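Local structure of methionine-R-sulfoxide reductase (Neisseria meningitidis, 3MMH) at residues Ala27-Asp31 / Trp32-Leu36; Gly150-Ala153 / Lys154-Lys158. The protein reduces the R form of free methionine sulfoxide to methionine, using a GAF-domain fold. All coordinates share one frame; numbering follows the deposited sequence.

Interaction 1. Residues Ala27-Asp31 / Trp32-Leu36; sequences ADETD and WVANL
With CG of D31 swung to the far side from its own backbone N (chi1 -174°) and the carboxylate turned to present OD2 to the first turn of the helix, that oxygen takes the N-H of A34. The bond, A34 N to D31 OD2, is 2.9 Å long and fairly straight, and it uses the anti lone pair of OD2, the one facing away from OD1. N35 reaches back from the helix to the loop: its chi1 of -77° sets CG beside its backbone N, and the amide extends past the start of the helix, where ND2 donates to O of E29 at 2.9 Å. The oxygen lies nearly in the amide plane of N35, yet the nitrogen comes in 63° above the carbonyl plane of E29. This is an N-cap at the start of helix 32-47, with D31 as the capping residue. D31 also starts the regular backbone pattern, its O accepting from N35 N at 3.1 Å, so the residue grips the first turn with both side chain and main chain. Within the loop, the bent chain of E29 lets the anti lone pair of OE2 meet D31 N at 2.8 Å, with a weak second bond from T30 N, while OE1 makes a salt bridge to R77 NE and a hydrogen bond to T76 OG1, both of the second subunit. CG of E29 makes an apolar contact with CB of A34 at 4.0 Å. Its CB lies 3.5 Å from OD1 of N35, a buried oxygen that finds no hydrogen-bond donor. T30 and N35, together with R159, make up a magnesium site, and R159 also donates to O of E29.

Interaction 2. Residues Gly150-Ala153 / Lys154-Lys158; sequences GELA and KILEK
The backbone here is regular alpha-helix: the N-H groups of K154 to E157 each bond the carbonyl four residues back, from K154 N to G150 O at 3.2 Å down to L156 N to L152 O and E157 N to A153 O, both at 2.9 Å. This is a middle section of helix 143-165, the long C-terminal helix of the GAF domain, and its side chains divide between a packed side and a polar one. L152 and L156 stand one turn apart on the packed side, CG of L152 meeting CD1 of L156 at 4.1 Å as the two chains cross at a slant. L152 also rests on I22, T39 and L43, and I155 on E23 and V26, so this side is laid against helices 11-27 and 32-47. With chi1 at -70°, CG of E157 comes within 3.2 Å of O of A153, and the extended chain carries OE2 on to a hydrogen bond with the backbone N of F122. On the polar side K154, in one of its two conformers, bends at its last torsion (chi4 76°), curling the ammonium back beside the helix, where a water accepts from its NZ at 2.9 Å and donates to O of G150 at 2.8 Å.

Both contacts are local and partly buried, but they belong to different elements: interaction 1 joins a loop to the first turn of helix 32-47, against the second subunit, whereas interaction 2 lies wholly within helix 143-165, nearer the chain centre and untouched by the other subunit. In 27-36 carboxylate and amide groups bond to the backbone of the loop and of the first helical turn; in 150-158 the main chain bonds itself, while side chains pack on neighbouring helices or, as with E157, bond backbone elsewhere. The two meet where CZ3 of W32 packs 3.3 Å from O of L156, and T39 connects them, its OG1 hydrogen-bonded to O of N35 while its side chain touches L152 and L156.

Interaction 1. Residues Ala27-Asp31 / Trp32-Leu36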
loop_
_atom_site.group_PDB
_atom_site.type_symbol
_atom_site.label_atom_id
_atom_site.label_comp_id
_atom_site.label_asym_id
_atom_site.label_seq_id
_atom_site.Cartn_x
_atom_site.Cartn_y
_atom_site.Cartn_z
ATOM N N ALA A 27 16.100 -6.031 1.371
ATOM C CA ALA A 27 17.025 -6.974 1.927
ATOM C C ALA A 27 16.877 -7.100 3.444
ATOM O O ALA A 27 17.197 -8.124 4.022
ATOM C CB ALA A 27 18.463 -6.612 1.584
ATOM N N ASP A 28 16.367 -6.047 4.074
ATOM C CA ASP A 28 16.423 -5.926 5.525
ATOM C C ASP A 28 15.068 -6.227 6.161
ATOM O O ASP A 28 14.825 -5.869 7.313
ATOM C CB ASP A 28 16.878 -4.521 5.921
ATOM C CG ASP A 28 18.302 -4.226 5.492
ATOM O OD1 ASP A 28 19.048 -5.186 5.203
ATOM O OD2 ASP A 28 18.676 -3.035 5.444
ATOM N N GLU A 29 14.189 -6.885 5.411
ATOM C CA GLU A 29 12.878 -7.330 5.956
ATOM C C GLU A 29 12.505 -8.620 5.265
ATOM O O GLU A 29 12.844 -8.814 4.094
ATOM C CB GLU A 29 11.857 -6.240 5.723
ATOM C CG GLU A 29 10.425 -6.551 6.121
ATOM C CD GLU A 29 10.292 -6.989 7.575
ATOM O OE1 GLU A 29 10.635 -6.198 8.491
ATOM O OE2 GLU A 29 9.904 -8.163 7.807
ATOM N N THR A 30 11.891 -9.518 6.004
ATOM C CA THR A 30 11.431 -10.773 5.419
ATOM C C THR A 30 9.940 -10.784 5.079
ATOM O O THR A 30 9.502 -11.612 4.285
ATOM C CB THR A 30 11.741 -11.972 6.370
ATOM O OG1 THR A 30 11.155 -11.706 7.623
ATOM C CG2 THR A 30 13.236 -12.117 6.492
ATOM N N ASP A 31 9.136 -9.946 5.746
ATOM C CA ASP A 31 7.695 -9.951 5.494
ATOM C C ASP A 31 7.425 -9.475 4.051
ATOM O O ASP A 31 7.796 -8.370 3.660
ATOM C CB ASP A 31 6.992 -9.079 6.509
ATOM C CG ASP A 31 5.472 -9.170 6.396
ATOM O OD1 ASP A 31 4.883 -10.073 7.021
ATOM O OD2 ASP A 31 4.874 -8.400 5.619
ATOM N N TRP A 32 6.720 -10.334 3.319
ATOM C CA TRP A 32 6.468 -10.098 1.875
ATOM C C TRP A 32 5.625 -8.857 1.662
ATOM O O TRP A 32 5.955 -8.006 0.840
ATOM C CB TRP A 32 5.818 -11.391 1.313
ATOM C CG TRP A 32 5.419 -11.374 -0.123
ATOM C CD1 TRP A 32 4.251 -11.788 -0.620
ATOM C CD2 TRP A 32 6.260 -11.072 -1.280
ATOM N NE1 TRP A 32 4.257 -11.780 -2.010
ATOM C CE2 TRP A 32 5.474 -11.344 -2.418
ATOM C CE3 TRP A 32 7.568 -10.591 -1.446
ATOM C CZ2 TRP A 32 5.951 -11.210 -3.731
ATOM C CZ3 TRP A 32 8.016 -10.467 -2.668
ATOM C CH2 TRP A 32 7.227 -10.765 -3.823
ATOM N N VAL A 33 4.512 -8.740 2.390
ATOM C CA VAL A 33 3.645 -7.593 2.210
ATOM C C VAL A 33 4.354 -6.267 2.564
ATOM O O VAL A 33 4.211 -5.292 1.835
ATOM C CB VAL A 33 2.322 -7.762 3.030
ATOM C CG1 VAL A 33 1.537 -6.494 3.130
ATOM C CG2 VAL A 33 1.481 -8.885 2.350
ATOM N N ALA A 34 5.156 -6.258 3.643
ATOM C CA ALA A 34 5.908 -5.070 3.991
ATOM C C ALA A 34 6.836 -4.662 2.853
ATOM O O ALA A 34 6.970 -3.491 2.493
ATOM C CB ALA A 34 6.702 -5.251 5.299
ATOM N N ASN A 35 7.517 -5.639 2.256
ATOM C CA ASN A 35 8.431 -5.404 1.167
ATOM C C ASN A 35 7.737 -4.880 -0.084
ATOM O O ASN A 35 8.225 -3.975 -0.755
ATOM C CB ASN A 35 9.310 -6.586 0.877
ATOM C CG ASN A 35 10.459 -6.745 1.861
ATOM O OD1 ASN A 35 10.902 -5.769 2.421
ATOM N ND2 ASN A 35 10.929 -8.004 2.019
ATOM N N LEU A 36 6.578 -5.449 -0.398
ATOM C CA LEU A 36 5.791 -4.943 -1.525
ATOM C C LEU A 36 5.358 -3.524 -1.273
ATOM O O LEU A 36 5.365 -2.659 -2.163
ATOM C CB LEU A 36 4.571 -5.844 -1.801
ATOM C CG LEU A 36 4.945 -7.269 -2.294
ATOM C CD1 LEU A 36 3.639 -8.079 -2.427
ATOM C CD2 LEU A 36 5.811 -7.292 -3.535
#

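Interaction 2. Residues Gly150-Ala153 / Lys154-Lys158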
loop_
_atom_site.group_PDB
_atom_site.type_symbol
_atom_site.label_atom_id
_atom_site.label_comp_id
_atom_site.label_asym_id
_atom_site.label_seq_id
_atom_site.Cartn_x
_atom_site.Cartn_y
_atom_site.Cartn_z
ATOM N N GLY A 150 11.500 -5.513 -14.996
ATOM C CA GLY A 150 11.811 -6.935 -15.008
ATOM C C GLY A 150 12.930 -7.304 -14.081
ATOM O O GLY A 150 12.843 -8.345 -13.397
ATOM N N GLU A 151 13.946 -6.469 -13.981
ATOM C CA GLU A 151 15.009 -6.740 -13.003
ATOM C C GLU A 151 14.500 -6.562 -11.583
ATOM O O GLU A 151 14.884 -7.335 -10.706
ATOM C CB GLU A 151 16.179 -5.779 -13.265
ATOM C CG GLU A 151 16.979 -6.023 -14.547
ATOM C CD GLU A 151 17.468 -7.465 -14.658
ATOM O OE1 GLU A 151 18.008 -7.987 -13.682
ATOM O OE2 GLU A 151 17.171 -8.088 -15.694
ATOM N N LEU A 152 13.631 -5.603 -11.321
ATOM C CA LEU A 152 13.020 -5.441 -10.035
ATOM C C LEU A 152 12.204 -6.709 -9.664
ATOM O O LEU A 152 12.226 -7.152 -8.505
ATOM C CB LEU A 152 12.150 -4.212 -9.992
ATOM C CG LEU A 152 11.436 -3.983 -8.647
ATOM C CD1 LEU A 152 12.398 -3.903 -7.480
ATOM C CD2 LEU A 152 10.615 -2.672 -8.766
ATOM N N ALA A 153 11.469 -7.240 -10.620
ATOM C CA ALA A 153 10.709 -8.463 -10.399
ATOM C C ALA A 153 11.579 -9.584 -9.873
ATOM O O ALA A 153 11.238 -10.288 -8.947
ATOM C CB ALA A 153 9.862 -8.893 -11.612
ATOM N N LYS A 154 12.792 -9.718 -10.454
ATOM C CA LYS A 154 13.687 -10.766 -9.952
ATOM C C LYS A 154 14.230 -10.490 -8.540
ATOM O O LYS A 154 14.346 -11.429 -7.739
ATOM C CB LYS A 154 14.822 -11.001 -10.968
ATOM C CG LYS A 154 14.314 -11.464 -12.312
ATOM C CD LYS A 154 15.369 -11.726 -13.364
ATOM C CE LYS A 154 14.820 -12.591 -14.503
ATOM N NZ LYS A 154 13.921 -11.867 -15.464
ATOM N N ILE A 155 14.501 -9.244 -8.223
ATOM C CA ILE A 155 14.845 -8.868 -6.863
ATOM C C ILE A 155 13.751 -9.258 -5.890
ATOM O O ILE A 155 13.978 -9.850 -4.838
ATOM C CB ILE A 155 15.140 -7.344 -6.792
ATOM C CG1 ILE A 155 16.460 -7.010 -7.487
ATOM C CG2 ILE A 155 15.103 -6.799 -5.369
ATOM C CD1 ILE A 155 16.641 -5.483 -7.799
ATOM N N LEU A 156 12.483 -8.996 -6.266
ATOM C CA LEU A 156 11.348 -9.279 -5.421
ATOM C C LEU A 156 11.120 -10.782 -5.288
ATOM O O LEU A 156 10.812 -11.267 -4.188
ATOM C CB LEU A 156 10.125 -8.558 -5.892
ATOM C CG LEU A 156 10.161 -7.048 -5.805
ATOM C CD1 LEU A 156 8.934 -6.459 -6.486
ATOM C CD2 LEU A 156 10.204 -6.608 -4.319
ATOM N N GLU A 157 11.278 -11.531 -6.366
ATOM C CA GLU A 157 11.147 -12.957 -6.304
ATOM C C GLU A 157 12.037 -13.559 -5.228
ATOM O O GLU A 157 11.670 -14.505 -4.501
ATOM C CB GLU A 157 11.411 -13.610 -7.680
ATOM C CG GLU A 157 10.336 -13.351 -8.703
ATOM C CD GLU A 157 10.770 -13.641 -10.142
ATOM O OE1 GLU A 157 11.968 -13.917 -10.404
ATOM O OE2 GLU A 157 9.887 -13.553 -10.986
ATOM N N LYS A 158 13.272 -13.080 -5.158
ATOM C CA LYS A 158 14.210 -13.572 -4.132
ATOM C C LYS A 158 13.705 -13.264 -2.736
ATOM O O LYS A 158 13.890 -14.058 -1.818
ATOM C CB LYS A 158 15.633 -13.071 -4.346
ATOM C CG LYS A 158 16.163 -13.630 -5.722
ATOM C CD LYS A 158 17.497 -13.090 -6.069
ATOM C CE LYS A 158 17.892 -13.627 -7.439
ATOM N NZ LYS A 158 16.996 -12.958 -8.468
HETATM O O HOH W 1 11.487 -10.481 -14.708
#